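Local coordinates for protein thiosulfate sulfurtransferase (Pseudomonas aeruginosa, PDB 1YT8) that probably transfers sulfur from thiosulfate to cyanide, as a rhodanese built from four repeated rhodanese-like domains, at residues L441-A446 with V458-G463; A273-E278 with Q348-D353; H128-A133 with I201-L206; R177-A182 with Q245-A250; D13-L18 with D521-F526. One frame throughout, in Å; residues are numbered along the deposited sequence.

Contact 1: L441-A446 with V458-G463; sequences LLARFA and VFLLDG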
# COMPACT_ATOMS: atom_id res chain seq x y z
N LEU A 441 11.12 -9.09 15.10
CA LEU A 441 10.15 -8.09 15.53
C LEU A 441 8.73 -8.63 15.68
O LEU A 441 8.12 -8.49 16.74
CB LEU A 441 10.13 -6.89 14.58
CG LEU A 441 9.13 -5.80 14.97
CD1 LEU A 441 9.40 -5.33 16.40
CD2 LEU A 441 9.23 -4.64 13.99
N LEU A 442 8.19 -9.23 14.63
CA LEU A 442 6.83 -9.76 14.70
C LEU A 442 6.73 -10.95 15.63
O LEU A 442 5.75 -11.10 16.35
CB LEU A 442 6.33 -10.15 13.31
CG LEU A 442 4.92 -10.76 13.30
CD1 LEU A 442 3.97 -9.92 14.17
CD2 LEU A 442 4.41 -10.84 11.87
N ALA A 443 7.76 -11.80 15.62
CA ALA A 443 7.76 -12.99 16.47
C ALA A 443 7.71 -12.63 17.96
O ALA A 443 7.10 -13.36 18.75
CB ALA A 443 9.00 -13.84 16.18
N ARG A 444 8.32 -11.51 18.32
CA ARG A 444 8.34 -11.06 19.71
C ARG A 444 6.93 -10.81 20.24
O ARG A 444 6.62 -11.11 21.39
CB ARG A 444 9.18 -9.77 19.85
CG ARG A 444 9.22 -9.20 21.27
CD ARG A 444 10.04 -7.91 21.34
NE ARG A 444 11.48 -8.13 21.25
CZ ARG A 444 12.25 -8.52 22.26
NH1 ARG A 444 11.73 -8.74 23.46
NH2 ARG A 444 13.55 -8.69 22.07
N PHE A 445 6.06 -10.25 19.40
CA PHE A 445 4.69 -9.97 19.80
C PHE A 445 3.85 -11.23 19.94
O PHE A 445 2.75 -11.20 20.50
CB PHE A 445 4.03 -9.02 18.79
CG PHE A 445 4.44 -7.59 18.96
CD1 PHE A 445 3.84 -6.79 19.93
CD2 PHE A 445 5.45 -7.04 18.17
CE1 PHE A 445 4.25 -5.46 20.11
CE2 PHE A 445 5.86 -5.72 18.35
CZ PHE A 445 5.25 -4.93 19.33
N ALA A 446 4.38 -12.35 19.44
CA ALA A 446 3.67 -13.62 19.48
C ALA A 446 4.07 -14.54 20.63
O ALA A 446 3.41 -15.54 20.89
CB ALA A 446 3.84 -14.36 18.15
N VAL A 458 9.02 -20.96 25.80
CA VAL A 458 9.05 -20.28 24.51
C VAL A 458 10.19 -19.27 24.49
O VAL A 458 10.37 -18.50 25.44
CB VAL A 458 7.71 -19.55 24.21
CG1 VAL A 458 7.78 -18.88 22.84
CG2 VAL A 458 6.56 -20.54 24.25
N PHE A 459 10.95 -19.27 23.40
CA PHE A 459 12.08 -18.37 23.22
C PHE A 459 12.00 -17.60 21.91
O PHE A 459 11.34 -18.03 20.96
CB PHE A 459 13.39 -19.16 23.24
CG PHE A 459 13.70 -19.76 24.58
CD1 PHE A 459 14.59 -19.12 25.44
CD2 PHE A 459 13.09 -20.94 24.99
CE1 PHE A 459 14.87 -19.66 26.70
CE2 PHE A 459 13.36 -21.48 26.24
CZ PHE A 459 14.25 -20.84 27.10
N LEU A 460 12.70 -16.47 21.87
CA LEU A 460 12.76 -15.62 20.68
C LEU A 460 14.17 -15.68 20.11
O LEU A 460 15.14 -15.48 20.84
CB LEU A 460 12.42 -14.17 21.04
CG LEU A 460 12.46 -13.16 19.90
CD1 LEU A 460 11.34 -13.47 18.91
CD2 LEU A 460 12.30 -11.74 20.45
N LEU A 461 14.28 -15.97 18.82
CA LEU A 461 15.59 -16.03 18.19
C LEU A 461 16.14 -14.61 18.11
O LEU A 461 15.54 -13.73 17.48
CB LEU A 461 15.47 -16.62 16.78
CG LEU A 461 16.79 -16.76 16.00
CD1 LEU A 461 17.76 -17.62 16.79
CD2 LEU A 461 16.51 -17.39 14.64
N ASP A 462 17.27 -14.38 18.78
CA ASP A 462 17.92 -13.08 18.82
C ASP A 462 18.32 -12.63 17.41
O ASP A 462 19.23 -13.20 16.81
CB ASP A 462 19.18 -13.15 19.69
CG ASP A 462 19.57 -11.80 20.28
OD1 ASP A 462 19.41 -10.77 19.59
OD2 ASP A 462 20.05 -11.78 21.43
N GLY A 463 17.63 -11.62 16.88
CA GLY A 463 17.95 -11.13 15.55
C GLY A 463 17.21 -11.82 14.42
O GLY A 463 17.40 -11.48 13.24

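Contact 2: A273-E278 with Q348-D353; sequences AQWQDE and QVAVLD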
# COMPACT_ATOMS: atom_id res chain seq x y z
N ALA A 273 2.45 22.77 12.30
CA ALA A 273 2.54 22.60 13.75
C ALA A 273 1.17 22.78 14.40
O ALA A 273 0.80 22.03 15.31
CB ALA A 273 3.53 23.61 14.33
N GLN A 274 0.41 23.76 13.92
CA GLN A 274 -0.92 24.03 14.45
C GLN A 274 -1.83 22.82 14.25
O GLN A 274 -2.53 22.40 15.18
CB GLN A 274 -1.52 25.25 13.77
CG GLN A 274 -2.97 25.54 14.16
CD GLN A 274 -3.16 25.60 15.66
OE1 GLN A 274 -2.41 26.28 16.37
NE2 GLN A 274 -4.18 24.90 16.16
N TRP A 275 -1.83 22.27 13.04
CA TRP A 275 -2.67 21.11 12.75
C TRP A 275 -2.32 19.94 13.66
O TRP A 275 -3.21 19.27 14.19
CB TRP A 275 -2.50 20.69 11.28
CG TRP A 275 -3.42 21.40 10.34
CD1 TRP A 275 -4.17 22.52 10.61
CD2 TRP A 275 -3.70 21.05 8.98
NE1 TRP A 275 -4.89 22.88 9.50
CE2 TRP A 275 -4.62 22.00 8.48
CE3 TRP A 275 -3.26 20.03 8.13
CZ2 TRP A 275 -5.11 21.96 7.17
CZ3 TRP A 275 -3.74 19.99 6.82
CH2 TRP A 275 -4.66 20.95 6.36
N GLN A 276 -1.03 19.71 13.86
CA GLN A 276 -0.57 18.62 14.71
C GLN A 276 -0.93 18.89 16.17
O GLN A 276 -0.95 17.97 16.99
CB GLN A 276 0.94 18.44 14.56
CG GLN A 276 1.38 18.19 13.13
CD GLN A 276 2.89 18.22 12.97
OE1 GLN A 276 3.55 19.17 13.41
NE2 GLN A 276 3.45 17.20 12.33
N ASP A 277 -1.22 20.15 16.49
CA ASP A 277 -1.57 20.54 17.85
C ASP A 277 -3.06 20.33 18.11
O ASP A 277 -3.51 20.38 19.26
CB ASP A 277 -1.20 22.00 18.10
CG ASP A 277 -1.36 22.41 19.56
OD1 ASP A 277 -0.70 21.80 20.43
OD2 ASP A 277 -2.14 23.34 19.84
N GLU A 278 -3.83 20.11 17.04
CA GLU A 278 -5.27 19.90 17.16
C GLU A 278 -5.50 18.40 17.34
O GLU A 278 -5.50 17.63 16.38
CB GLU A 278 -5.98 20.41 15.90
CG GLU A 278 -5.50 21.79 15.47
CD GLU A 278 -6.34 22.40 14.38
OE1 GLU A 278 -6.72 21.69 13.43
OE2 GLU A 278 -6.61 23.62 14.46
N GLN A 348 -9.07 15.82 2.64
CA GLN A 348 -8.72 17.18 3.00
C GLN A 348 -7.21 17.08 2.91
O GLN A 348 -6.58 16.32 3.66
CB GLN A 348 -9.16 17.53 4.42
CG GLN A 348 -8.50 18.80 4.95
CD GLN A 348 -9.14 19.32 6.22
OE1 GLN A 348 -9.63 18.54 7.05
NE2 GLN A 348 -9.14 20.63 6.39
N VAL A 349 -6.62 17.83 2.00
CA VAL A 349 -5.18 17.76 1.80
C VAL A 349 -4.55 19.12 1.59
O VAL A 349 -5.13 20.02 0.98
CB VAL A 349 -4.86 16.84 0.59
CG1 VAL A 349 -5.56 17.37 -0.65
CG2 VAL A 349 -3.35 16.75 0.38
N ALA A 350 -3.33 19.27 2.10
CA ALA A 350 -2.58 20.50 1.98
C ALA A 350 -1.17 20.20 1.51
O ALA A 350 -0.66 19.09 1.71
CB ALA A 350 -2.53 21.21 3.33
N VAL A 351 -0.55 21.17 0.85
CA VAL A 351 0.83 21.04 0.40
C VAL A 351 1.63 22.00 1.28
O VAL A 351 1.21 23.14 1.50
CB VAL A 351 0.98 21.44 -1.08
CG1 VAL A 351 2.45 21.53 -1.46
CG2 VAL A 351 0.28 20.41 -1.97
N LEU A 352 2.77 21.54 1.79
CA LEU A 352 3.60 22.35 2.67
C LEU A 352 4.52 23.29 1.88
O LEU A 352 5.42 22.85 1.17
CB LEU A 352 4.44 21.43 3.57
CG LEU A 352 5.11 22.03 4.80
CD1 LEU A 352 4.10 22.83 5.62
CD2 LEU A 352 5.71 20.91 5.64
N ASP A 353 4.28 24.60 2.01
CA ASP A 353 5.07 25.61 1.31
C ASP A 353 6.15 26.25 2.19
O ASP A 353 6.12 26.14 3.42
CB ASP A 353 4.17 26.75 0.80
CG ASP A 353 3.11 26.27 -0.17
OD1 ASP A 353 3.42 25.40 -1.01
OD2 ASP A 353 1.97 26.78 -0.11

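Contact 3: H128-A133 with I201-L206; sequences HTPSLA and IGTQSL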
# COMPACT_ATOMS: atom_id res chain seq x y z
N HIS A 128 -12.96 11.22 -20.20
CA HIS A 128 -12.71 10.49 -21.44
C HIS A 128 -11.21 10.47 -21.74
O HIS A 128 -10.80 10.67 -22.88
CB HIS A 128 -13.48 11.14 -22.59
CG HIS A 128 -14.93 11.33 -22.30
ND1 HIS A 128 -15.79 10.27 -22.07
CD2 HIS A 128 -15.67 12.45 -22.16
CE1 HIS A 128 -16.99 10.74 -21.79
NE2 HIS A 128 -16.95 12.06 -21.84
N THR A 129 -10.42 10.22 -20.71
CA THR A 129 -8.96 10.16 -20.84
C THR A 129 -8.57 9.30 -22.04
O THR A 129 -8.94 8.13 -22.12
CB THR A 129 -8.34 9.58 -19.56
OG1 THR A 129 -8.90 10.25 -18.42
CG2 THR A 129 -6.82 9.77 -19.56
N PRO A 130 -7.80 9.87 -22.98
CA PRO A 130 -7.36 9.17 -24.19
C PRO A 130 -6.59 7.89 -23.92
O PRO A 130 -5.84 7.80 -22.95
CB PRO A 130 -6.49 10.21 -24.90
CG PRO A 130 -7.01 11.51 -24.40
CD PRO A 130 -7.22 11.23 -22.94
N SER A 131 -6.79 6.90 -24.80
CA SER A 131 -6.08 5.63 -24.68
C SER A 131 -5.82 5.03 -26.06
O SER A 131 -6.50 5.35 -27.04
CB SER A 131 -6.87 4.64 -23.81
OG SER A 131 -8.08 4.24 -24.43
N LEU A 132 -4.80 4.18 -26.13
CA LEU A 132 -4.41 3.51 -27.36
C LEU A 132 -4.41 2.01 -27.12
O LEU A 132 -3.98 1.55 -26.06
CB LEU A 132 -3.01 3.94 -27.78
CG LEU A 132 -2.86 5.38 -28.27
CD1 LEU A 132 -1.38 5.74 -28.36
CD2 LEU A 132 -3.54 5.52 -29.62
N ALA A 133 -4.88 1.24 -28.09
CA ALA A 133 -4.91 -0.21 -27.96
C ALA A 133 -3.49 -0.75 -28.01
O ALA A 133 -2.61 -0.13 -28.62
CB ALA A 133 -5.74 -0.83 -29.09
N ILE A 201 -4.54 7.82 -14.40
CA ILE A 201 -4.16 8.93 -13.54
C ILE A 201 -2.95 9.66 -14.11
O ILE A 201 -2.89 10.89 -14.10
CB ILE A 201 -3.84 8.44 -12.11
CG1 ILE A 201 -5.08 7.79 -11.48
CG2 ILE A 201 -3.35 9.59 -11.25
CD1 ILE A 201 -6.26 8.74 -11.32
N GLY A 202 -1.98 8.90 -14.62
CA GLY A 202 -0.79 9.51 -15.19
C GLY A 202 -1.08 10.30 -16.45
O GLY A 202 -0.57 11.41 -16.64
N THR A 203 -1.91 9.74 -17.33
CA THR A 203 -2.25 10.42 -18.57
C THR A 203 -3.04 11.68 -18.26
O THR A 203 -2.75 12.75 -18.80
CB THR A 203 -3.09 9.51 -19.49
OG1 THR A 203 -2.32 8.35 -19.84
CG2 THR A 203 -3.48 10.24 -20.76
N GLN A 204 -4.03 11.57 -17.38
CA GLN A 204 -4.84 12.73 -17.03
C GLN A 204 -4.02 13.77 -16.28
O GLN A 204 -4.31 14.97 -16.37
CB GLN A 204 -6.08 12.30 -16.23
CG GLN A 204 -7.16 13.40 -16.17
CD GLN A 204 -7.62 13.84 -17.56
OE1 GLN A 204 -7.69 15.04 -17.86
NE2 GLN A 204 -7.96 12.88 -18.41
N SER A 205 -3.00 13.34 -15.54
CA SER A 205 -2.14 14.28 -14.81
C SER A 205 -1.46 15.21 -15.82
O SER A 205 -1.41 16.43 -15.63
CB SER A 205 -1.05 13.55 -14.02
OG SER A 205 -1.58 12.84 -12.92
N LEU A 206 -0.92 14.61 -16.88
CA LEU A 206 -0.23 15.36 -17.92
C LEU A 206 -1.17 16.30 -18.66
O LEU A 206 -0.79 17.41 -19.03
CB LEU A 206 0.45 14.40 -18.90
CG LEU A 206 1.60 13.58 -18.31
CD1 LEU A 206 2.08 12.55 -19.32
CD2 LEU A 206 2.75 14.51 -17.91

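Contact 4: R177-A182 with Q245-A250; sequences RVAELA and QDTRKA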
# COMPACT_ATOMS: atom_id res chain seq x y z
N ARG A 177 9.11 15.27 -14.83
CA ARG A 177 10.15 14.80 -15.75
C ARG A 177 9.85 14.79 -17.24
O ARG A 177 10.77 14.70 -18.05
CB ARG A 177 10.56 13.38 -15.36
CG ARG A 177 10.67 13.12 -13.87
CD ARG A 177 11.95 13.66 -13.28
NE ARG A 177 11.96 13.48 -11.83
CZ ARG A 177 12.99 13.80 -11.04
NH1 ARG A 177 14.09 14.31 -11.56
NH2 ARG A 177 12.89 13.63 -9.73
N VAL A 178 8.57 14.88 -17.61
CA VAL A 178 8.19 14.79 -19.02
C VAL A 178 8.87 15.73 -20.02
O VAL A 178 9.15 15.32 -21.15
CB VAL A 178 6.64 14.91 -19.19
CG1 VAL A 178 6.18 16.32 -18.90
CG2 VAL A 178 6.25 14.49 -20.61
N ALA A 179 9.14 16.96 -19.62
CA ALA A 179 9.78 17.91 -20.54
C ALA A 179 11.18 17.47 -20.95
O ALA A 179 11.65 17.81 -22.04
CB ALA A 179 9.83 19.30 -19.90
N GLU A 180 11.85 16.70 -20.09
CA GLU A 180 13.21 16.22 -20.37
C GLU A 180 13.18 14.92 -21.17
O GLU A 180 14.14 14.58 -21.86
CB GLU A 180 13.96 15.98 -19.05
CG GLU A 180 14.04 17.18 -18.11
CD GLU A 180 15.32 17.98 -18.25
OE1 GLU A 180 16.41 17.38 -18.36
OE2 GLU A 180 15.25 19.23 -18.21
N LEU A 181 12.08 14.17 -21.06
CA LEU A 181 11.97 12.90 -21.78
C LEU A 181 11.27 13.06 -23.13
O LEU A 181 11.45 12.24 -24.03
CB LEU A 181 11.21 11.88 -20.92
CG LEU A 181 11.91 11.49 -19.61
CD1 LEU A 181 11.01 10.57 -18.80
CD2 LEU A 181 13.24 10.80 -19.91
N ALA A 182 10.48 14.12 -23.27
CA ALA A 182 9.75 14.40 -24.50
C ALA A 182 9.77 15.91 -24.78
O ALA A 182 8.72 16.55 -24.82
CB ALA A 182 8.32 13.90 -24.39
N GLN A 245 16.58 23.48 -13.88
CA GLN A 245 15.75 24.37 -13.09
C GLN A 245 14.66 25.00 -13.95
O GLN A 245 13.56 25.27 -13.48
CB GLN A 245 16.61 25.47 -12.45
CG GLN A 245 17.42 24.98 -11.26
CD GLN A 245 16.55 24.40 -10.17
OE1 GLN A 245 15.64 25.06 -9.66
NE2 GLN A 245 16.81 23.15 -9.80
N ASP A 246 14.98 25.22 -15.22
CA ASP A 246 14.02 25.80 -16.16
C ASP A 246 12.82 24.87 -16.26
O ASP A 246 11.67 25.30 -16.12
CB ASP A 246 14.68 25.97 -17.54
CG ASP A 246 13.86 26.86 -18.47
OD1 ASP A 246 12.74 26.46 -18.85
OD2 ASP A 246 14.35 27.95 -18.83
N THR A 247 13.09 23.60 -16.50
CA THR A 247 12.05 22.59 -16.61
C THR A 247 11.18 22.58 -15.36
O THR A 247 9.95 22.61 -15.44
CB THR A 247 12.67 21.18 -16.80
OG1 THR A 247 13.48 21.17 -17.98
CG2 THR A 247 11.58 20.12 -16.91
N ARG A 248 11.82 22.54 -14.20
CA ARG A 248 11.13 22.51 -12.92
C ARG A 248 10.17 23.68 -12.70
O ARG A 248 8.98 23.48 -12.43
CB ARG A 248 12.14 22.47 -11.77
CG ARG A 248 11.54 22.23 -10.40
CD ARG A 248 12.45 22.78 -9.31
NE ARG A 248 12.55 24.23 -9.39
CZ ARG A 248 11.57 25.07 -9.06
NH1 ARG A 248 10.40 24.61 -8.62
NH2 ARG A 248 11.74 26.38 -9.19
N LYS A 249 10.69 24.90 -12.82
CA LYS A 249 9.90 26.10 -12.61
C LYS A 249 8.61 26.15 -13.44
O LYS A 249 7.55 26.50 -12.92
CB LYS A 249 10.75 27.33 -12.92
CG LYS A 249 10.07 28.66 -12.65
CD LYS A 249 11.00 29.81 -13.01
CE LYS A 249 10.32 31.16 -12.88
NZ LYS A 249 11.23 32.26 -13.32
N ALA A 250 8.71 25.78 -14.71
CA ALA A 250 7.55 25.79 -15.60
C ALA A 250 6.52 24.76 -15.15
O ALA A 250 5.33 25.07 -15.04
CB ALA A 250 8.00 25.50 -17.03

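Contact 5: D13-L18 with D521-F526; sequences DIRAAL and DGTHGF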
# COMPACT_ATOMS: atom_id res chain seq x y z
N ASP A 13 -24.15 3.27 11.31
CA ASP A 13 -23.28 4.18 12.06
C ASP A 13 -22.12 4.60 11.17
O ASP A 13 -21.76 5.78 11.11
CB ASP A 13 -22.70 3.50 13.31
CG ASP A 13 -23.74 3.25 14.40
OD1 ASP A 13 -24.49 4.19 14.73
OD2 ASP A 13 -23.78 2.12 14.93
N ILE A 14 -21.53 3.62 10.49
CA ILE A 14 -20.40 3.89 9.61
C ILE A 14 -20.82 4.76 8.42
O ILE A 14 -20.14 5.72 8.07
CB ILE A 14 -19.79 2.57 9.06
CG1 ILE A 14 -19.30 1.69 10.23
CG2 ILE A 14 -18.66 2.89 8.08
CD1 ILE A 14 -18.24 2.34 11.12
N ARG A 15 -21.96 4.42 7.80
CA ARG A 15 -22.44 5.18 6.66
C ARG A 15 -22.71 6.62 7.04
O ARG A 15 -22.41 7.54 6.28
CB ARG A 15 -23.72 4.55 6.10
CG ARG A 15 -24.21 5.21 4.81
CD ARG A 15 -25.51 4.60 4.32
NE ARG A 15 -25.97 5.21 3.07
CZ ARG A 15 -25.45 4.97 1.87
NH1 ARG A 15 -24.44 4.11 1.74
NH2 ARG A 15 -25.94 5.58 0.80
N ALA A 16 -23.29 6.83 8.23
CA ALA A 16 -23.58 8.17 8.69
C ALA A 16 -22.28 8.96 8.85
O ALA A 16 -22.20 10.12 8.44
CB ALA A 16 -24.33 8.12 10.03
N ALA A 17 -21.26 8.33 9.43
CA ALA A 17 -19.99 9.02 9.62
C ALA A 17 -19.31 9.34 8.28
O ALA A 17 -18.74 10.42 8.11
CB ALA A 17 -19.05 8.17 10.50
N LEU A 18 -19.39 8.41 7.32
CA LEU A 18 -18.79 8.63 6.01
C LEU A 18 -19.46 9.80 5.29
O LEU A 18 -18.78 10.61 4.65
CB LEU A 18 -18.91 7.37 5.15
CG LEU A 18 -18.07 6.16 5.57
CD1 LEU A 18 -18.45 4.94 4.73
CD2 LEU A 18 -16.59 6.48 5.41
N ASP A 521 -22.75 2.42 -3.75
CA ASP A 521 -22.23 2.71 -2.42
C ASP A 521 -22.66 4.11 -1.98
O ASP A 521 -23.22 4.28 -0.89
CB ASP A 521 -20.70 2.64 -2.40
CG ASP A 521 -20.13 3.00 -1.04
OD1 ASP A 521 -20.17 2.15 -0.13
OD2 ASP A 521 -19.66 4.15 -0.89
N GLY A 522 -22.39 5.10 -2.82
CA GLY A 522 -22.78 6.48 -2.55
C GLY A 522 -22.18 7.24 -1.37
O GLY A 522 -22.75 8.24 -0.94
N THR A 523 -21.04 6.79 -0.85
CA THR A 523 -20.42 7.47 0.29
C THR A 523 -19.01 8.00 -0.00
O THR A 523 -18.37 8.58 0.87
CB THR A 523 -20.32 6.52 1.50
OG1 THR A 523 -19.35 5.50 1.23
CG2 THR A 523 -21.67 5.85 1.77
N HIS A 524 -18.54 7.82 -1.23
CA HIS A 524 -17.19 8.24 -1.59
C HIS A 524 -16.93 9.75 -1.67
O HIS A 524 -15.89 10.22 -1.22
CB HIS A 524 -16.79 7.57 -2.92
CG HIS A 524 -17.76 7.82 -4.03
ND1 HIS A 524 -17.77 8.98 -4.77
CD2 HIS A 524 -18.76 7.05 -4.52
CE1 HIS A 524 -18.74 8.92 -5.67
NE2 HIS A 524 -19.36 7.76 -5.54
N GLY A 525 -17.87 10.50 -2.23
CA GLY A 525 -17.68 11.94 -2.33
C GLY A 525 -16.61 12.34 -3.34
O GLY A 525 -16.09 13.46 -3.28
N PHE A 526 -16.29 11.45 -4.28
CA PHE A 526 -15.29 11.76 -5.30
C PHE A 526 -15.82 12.77 -6.30
O PHE A 526 -17.02 12.84 -6.53
CB PHE A 526 -14.92 10.52 -6.13
CG PHE A 526 -14.31 9.39 -5.35
CD1 PHE A 526 -13.74 9.58 -4.10
CD2 PHE A 526 -14.27 8.11 -5.91
CE1 PHE A 526 -13.13 8.53 -3.41
CE2 PHE A 526 -13.65 7.05 -5.24
CZ PHE A 526 -13.08 7.26 -3.99
O HOH W 1 -26.08 4.39 -1.72
O HOH W 2 -18.43 11.66 1.94

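Contact 1: L441-A446 with V458-G463
Leu460 lies between Ala443 and Arg444, and its two methyl groups divide the work. CD1 turns to the helix backbone side, where it meets Ala443 CB at 3.6 Å and stands equally close, 3.6 Å, to the backbone N of Arg444. CD2 goes to the arginine side chain instead, lying 3.7 Å from Arg444 CB and 3.7 Å from Arg444 NH2. With CG anti to the backbone N (chi1 179°) the branch is carried out from strand 458-461 toward the helix, and chi2 of 67° sets which methyl faces which neighbour.

Arg444 leaves its helix in an extended form and then bends at chi3 (-74°). The bend folds the guanidinium back over Leu460, so that CD2 sits 3.5 Å above one face of the group, displaced toward its rim, and the two side chains cross at about a right angle. NH1 is hydrogen-bonded to the carbonyl O of Pro374.

Helix 441-454 and strand 458-461 are consecutive parts of a beta-alpha-beta unit that starts at strand 432-436, and Leu435 of that first strand also touches Ala443. No hydrogen bond links the two segments. The helix is therefore held against this strand by van der Waals contact, with the flat arginine face serving as an apolar surface while NH1 of the same group bonds to a backbone carbonyl.

Contact 2: A273-E278 with Q348-D353
The six-membered end of the Trp275 indole reaches from helix 269-277 to the methyl group of Ala350 on strand 348-352. Its leading atom is CH2, 3.7 Å from Ala350 CB, with CZ3 following at 3.9 Å. The approach to the ring is oblique. Trp275 CG is anti to its own carbonyl carbon (chi1 -88°), which throws the long indole across to the sheet: the nearest pair of alpha carbons, those of Trp275 and Ala350, is 10.8 Å apart, and the ring spans most of that gap.

Gln348, two residues earlier on the strand, brings its amide toward the same end of the indole. Its NE2 comes to 4.3 Å from Trp275 CZ2, again obliquely. The amide has stronger partners on both of its ends, because OE1 accepts from Arg281 and NE2 donates to Glu265, so beside the tryptophan it is a neighbour held by others.

Around this pair, strand 348-352 runs between the parallel strands 265-267 and 324-328 of a rhodanese-like domain. Trp275 spreads over all three, touching Leu267 on one neighbour and Val326 on the other, and Arg324 makes a cation-pi contact with its ring. Helix 334-344 packs against Val349 and Val351.

Contact 3: H128-A133 with I201-L206
Thr129 and Thr203 meet methyl to methyl in a rhodanese-like alpha/beta fold, just ahead of edge strand 131-132 of its parallel sheet. Helix 197-208 passes beside Thr129, the nearest alpha carbons being those of Thr129 and Gln204.

Of all the residues here, Thr129 has the most surface buried by the contact. Its two branches go to different neighbours. CG2, anti to the backbone N (chi1, measured to OG1, is -48°), is 3.6 Å from Thr203 CG2, while OG1 faces the side-chain amide of Gln204.

Thr203 has the same arrangement of branches. Its methyl is turned out to the segment before the strand, touching Thr129 and lying 4.0 Å from the carbonyl O of Pro130. Its hydroxyl is turned back to its own helix, where OG1 is hydrogen-bonded to the carbonyl O of Ser199. The same side chain packs on Val191, Val215 and Ala217 of the adjacent strands, which fits it into the layer between helix and sheet.

Gln204 CG is anti to its backbone N, and the bend at chi2 (57°) brings the amide round to Thr129. Val123 of helix 114-127 touches both Gln204 and Thr129, and Trp341 of helix 334-344 also packs on Gln204.

One turn of the helix is tied down twice at the carbonyl O of Ile201. Ser205 N bonds to it at 2.8 Å, and Ser205 OG, which is also hydrogen-bonded to Trp341 NE1, lies above the carbonyl plane, 2.6 Å from Ile201 O.

Contact 4: R177-A182 with Q245-A250
Two helical segments approach with Ala179 and Thr247 nearest, their alpha carbons 6.5 Å apart, and helix 174-181 is kinked here, where the regular bonding to the turn before is interrupted at the N of Ala179 and Glu180. Thr247 fills the narrow point and serves both neighbours with separate branches. Its methyl CG2 packs on Ala179 CB at 3.6 Å, and its hydroxyl donates to the carboxylate of Glu180.

That hydrogen bond is short, 2.6 Å from Thr247 OG1 to Glu180 OE2. The oxygen receives it on its anti lone pair, the one directed away from OE1. To get there Glu180 has to bend: the chain starts with CG anti to the carbonyl carbon, and an unusual chi2 of -96° then swings the carboxylate over to the other helix. The two side chains pass at a slant, and Glu180 CG lies 4.0 Å from Thr247 CG2, so a little apolar packing accompanies the polar link.

OE2 has a second donor in the backbone N of Ser244, and Thr247 OG1 is also hydrogen-bonded to Ser244 OG. The carboxylate thus grips the start of helix 245-262 through both a backbone N-H and a side-chain hydroxyl, and such a negative group near a helix N-terminus would probably be favoured by the helix dipole.

This is a surface contact. Val178 of helix 174-181, and Ala182 just after it, both touch Val189 of strand 188-192. Helix 245-262 meets helix 174-181 through Thr247, and one turn of side chain further on its Arg248 NH1 bonds to the carbonyl O of Asp331.

Contact 5: D13-L18 with D521-F526
Arg15, on the first helix of the N-terminal rhodanese-like domain, donates to the carbonyl O of Asp521, the last residue of helix 514-521, and so joins the two ends of the chain. The NH1 to Asp521 O bond is 2.9 Å with an N-H...O angle of 159°, and the oxygen lies in the guanidinium plane, at its edge. NH2 adds only a weak bond to the same oxygen; its better partner is a water at 2.8 Å, which in turn donates weakly to Asp521 O. An extended chain from CG to NE gives the arginine the reach for this.

Asp521 forms an Asx turn. Its OD2 takes the backbone N of Thr523 from above the carboxylate plane, at 3.0 Å, and the hydroxyl Thr523 OG1 on its syn side. Two donors from one residue therefore hold Thr523 in place across Gly522, whose positive phi carries the chain out of the helix.

Held this way, Thr523 sits between the two helix residues. Its CG2 comes to 3.3 Å from Arg15 NH1, and its CB and OG1 pack against Leu18, which also touches Leu24. An ordered water serves the threonine's own carbonyl: it donates to Leu18 O at 2.9 Å and to Thr523 O at 3.3 Å, bridging the helix and the C-terminal loop.

Contacts 1, 2 and 3 each join a helix to a strand, or to the chain just ahead of one, in three separate rhodanese-like sheets, and their packing is mainly apolar. Contact 1 is buried; contact 2 is only partly so, with polar groups around its ring. Contact 3, also buried, adds polar side chains among its methyls. Contact 4 lies at the surface and joins two helices through a carboxylate-hydroxyl bond. It touches contact 3, where Leu206 packs on Val178. Contact 5 is buried yet relies on a charged donor, a backbone acceptor and waters; its segments, 503 residues apart, enclose the other four along the chain.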